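Local coordinates for lipase (Rhizopus niveus, PDB 1LGY), which hydrolyses the ester bonds of triacylglycerols and their partial glycerides with strong 1,3-positional specificity, releasing fatty acids, at residues 17-20 with 21-25. Numbering follows the deposited sequence.
Sequences FTKY and AGIAA
Ile23 lies against the turn of helix that precedes it, its CG1 packing 3.2 Å from the carbonyl O of Lys19. With chi1 at -64°, CG1 stands beside the backbone N, and CD1 extends outward from it, 4.3 Å from CD1 of Tyr20 at an oblique approach to the ring. Ala24 also rests on the earlier turn, its CB 3.5 Å from Tyr20 O.

The main chain supplies the regular i to i+4 hydrogen bonds, though of unequal quality. Gly22 N donates to Thr18 O and Ala24 N to Tyr20 O, both at 3.0 Å. Between them, the bond from Ile23 N to Lys19 O is more bent, and the one from Ala21 N to Phe17 O, 3.4 Å long, is weak.

Packing is dense where Tyr20 and Ile23 turn to the central sheet. Both touch Tyr77 of strand 75-81, and the Tyr20 ring also meets that of Phe173 with the planes about 35° apart. Contact is looser around the partly exposed Thr18 and Lys19, whose polar ends are nevertheless engaged: Thr18 OG1 hydrogen-bonds to Ile14 O within the helix, while the Lys19 chain, extended as far as CE and turned at its last bond, hydrogen-bonds through NZ to Tyr77 OH and Gln73 OE1.

Toward its C-terminal end the helix approaches the catalytic site, the Ala24 side chain lying about 9 Å from that of Ser145 and touching the GxSxG segment around it, consistent with the nucleophile elbow of this fold. The arrangement is that of an alpha helix packed on the mixed sheet of an alpha/beta-hydrolase fold, here helix 11-26 of a class 3 lipase.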
ATOM      1  N   PHE A  17       6.998  -8.526  -6.557  1.00 17.26           N
ATOM      2  CA  PHE A  17       5.703  -8.354  -5.917  1.00 17.45           C
ATOM      3  C   PHE A  17       5.635  -9.213  -4.654  1.00 20.23           C
ATOM      4  O   PHE A  17       4.813  -8.932  -3.768  1.00 20.31           O
ATOM      5  CB  PHE A  17       4.598  -8.787  -6.870  1.00 14.54           C
ATOM      6  CG  PHE A  17       4.375  -8.014  -8.186  1.00 11.76           C
ATOM      7  CD1 PHE A  17       4.514  -6.626  -8.280  1.00 15.57           C
ATOM      8  CD2 PHE A  17       3.931  -8.707  -9.295  1.00  9.83           C
ATOM      9  CE1 PHE A  17       4.198  -5.960  -9.463  1.00 15.07           C
ATOM     10  CE2 PHE A  17       3.616  -8.051 -10.475  1.00 10.02           C
ATOM     11  CZ  PHE A  17       3.744  -6.678 -10.564  1.00 15.63           C
ATOM     12  N   THR A  18       6.468 -10.281  -4.530  1.00 18.14           N
ATOM     13  CA  THR A  18       6.350 -11.085  -3.338  1.00 16.99           C
ATOM     14  C   THR A  18       7.144 -10.429  -2.236  1.00 18.66           C
ATOM     15  O   THR A  18       6.694 -10.441  -1.094  1.00 17.07           O
ATOM     16  CB  THR A  18       6.863 -12.493  -3.503  1.00 18.93           C
ATOM     17  OG1 THR A  18       6.172 -13.053  -4.601  1.00 21.97           O
ATOM     18  CG2 THR A  18       6.550 -13.383  -2.282  1.00 15.68           C
ATOM     19  N   LYS A  19       8.275  -9.782  -2.579  1.00 18.67           N
ATOM     20  CA  LYS A  19       9.159  -9.137  -1.624  1.00 15.09           C
ATOM     21  C   LYS A  19       8.397  -8.092  -0.877  1.00 16.32           C
ATOM     22  O   LYS A  19       8.558  -7.978   0.330  1.00 21.53           O
ATOM     23  CB  LYS A  19      10.354  -8.473  -2.326  1.00 15.14           C
ATOM     24  CG  LYS A  19      11.225  -7.604  -1.456  1.00 10.13           C
ATOM     25  CD  LYS A  19      12.506  -7.482  -2.218  1.00 17.37           C
ATOM     26  CE  LYS A  19      13.595  -6.861  -1.350  1.00 19.42           C
ATOM     27  NZ  LYS A  19      13.722  -5.447  -1.644  1.00 23.50           N
ATOM     28  N   TYR A  20       7.526  -7.379  -1.591  1.00 17.64           N
ATOM     29  CA  TYR A  20       6.774  -6.332  -0.963  1.00 15.10           C
ATOM     30  C   TYR A  20       5.542  -6.768  -0.231  1.00 16.41           C
ATOM     31  O   TYR A  20       5.141  -6.076   0.705  1.00 20.45           O
ATOM     32  CB  TYR A  20       6.446  -5.319  -2.003  1.00 15.50           C
ATOM     33  CG  TYR A  20       7.739  -4.682  -2.458  1.00 10.33           C
ATOM     34  CD1 TYR A  20       8.574  -4.067  -1.536  1.00 14.61           C
ATOM     35  CD2 TYR A  20       8.110  -4.750  -3.780  1.00 15.59           C
ATOM     36  CE1 TYR A  20       9.789  -3.525  -1.922  1.00 10.81           C
ATOM     37  CE2 TYR A  20       9.317  -4.206  -4.178  1.00 12.02           C
ATOM     38  CZ  TYR A  20      10.143  -3.604  -3.242  1.00 15.40           C
ATOM     39  OH  TYR A  20      11.364  -3.089  -3.638  1.00 22.91           O
ATOM     40  N   ALA A  21       4.934  -7.900  -0.575  1.00 11.93           N
ATOM     41  CA  ALA A  21       3.854  -8.399   0.215  1.00  5.51           C
ATOM     42  C   ALA A  21       4.438  -8.834   1.550  1.00 11.78           C
ATOM     43  O   ALA A  21       3.930  -8.482   2.606  1.00 15.29           O
ATOM     44  CB  ALA A  21       3.267  -9.549  -0.506  1.00 13.29           C
ATOM     45  N   GLY A  22       5.606  -9.490   1.539  1.00 15.77           N
ATOM     46  CA  GLY A  22       6.327  -9.902   2.747  1.00 12.32           C
ATOM     47  C   GLY A  22       6.718  -8.758   3.686  1.00 11.97           C
ATOM     48  O   GLY A  22       6.689  -8.935   4.910  1.00 14.57           O
ATOM     49  N   ILE A  23       7.047  -7.574   3.163  1.00  6.11           N
ATOM     50  CA  ILE A  23       7.376  -6.447   3.994  1.00  3.13           C
ATOM     51  C   ILE A  23       6.085  -5.887   4.523  1.00  5.57           C
ATOM     52  O   ILE A  23       5.980  -5.688   5.722  1.00  6.46           O
ATOM     53  CB  ILE A  23       8.141  -5.397   3.174  1.00  6.46           C
ATOM     54  CG1 ILE A  23       9.495  -6.017   2.719  1.00  2.06           C
ATOM     55  CG2 ILE A  23       8.359  -4.155   4.021  1.00  3.11           C
ATOM     56  CD1 ILE A  23      10.583  -5.115   2.089  1.00  6.61           C
ATOM     57  N   ALA A  24       5.055  -5.697   3.695  1.00  7.30           N
ATOM     58  CA  ALA A  24       3.747  -5.289   4.210  1.00  9.78           C
ATOM     59  C   ALA A  24       3.261  -6.223   5.327  1.00  7.26           C
ATOM     60  O   ALA A  24       2.673  -5.730   6.272  1.00 11.43           O
ATOM     61  CB  ALA A  24       2.744  -5.301   3.095  1.00  3.32           C
ATOM     62  N   ALA A  25       3.666  -7.503   5.373  1.00  8.46           N
ATOM     63  CA  ALA A  25       3.191  -8.411   6.429  1.00 10.24           C
ATOM     64  C   ALA A  25       3.805  -8.242   7.789  1.00  8.13           C
ATOM     65  O   ALA A  25       3.245  -8.521   8.843  1.00  8.02           O
ATOM     66  CB  ALA A  25       3.412  -9.828   5.998  1.00 11.36           C
TER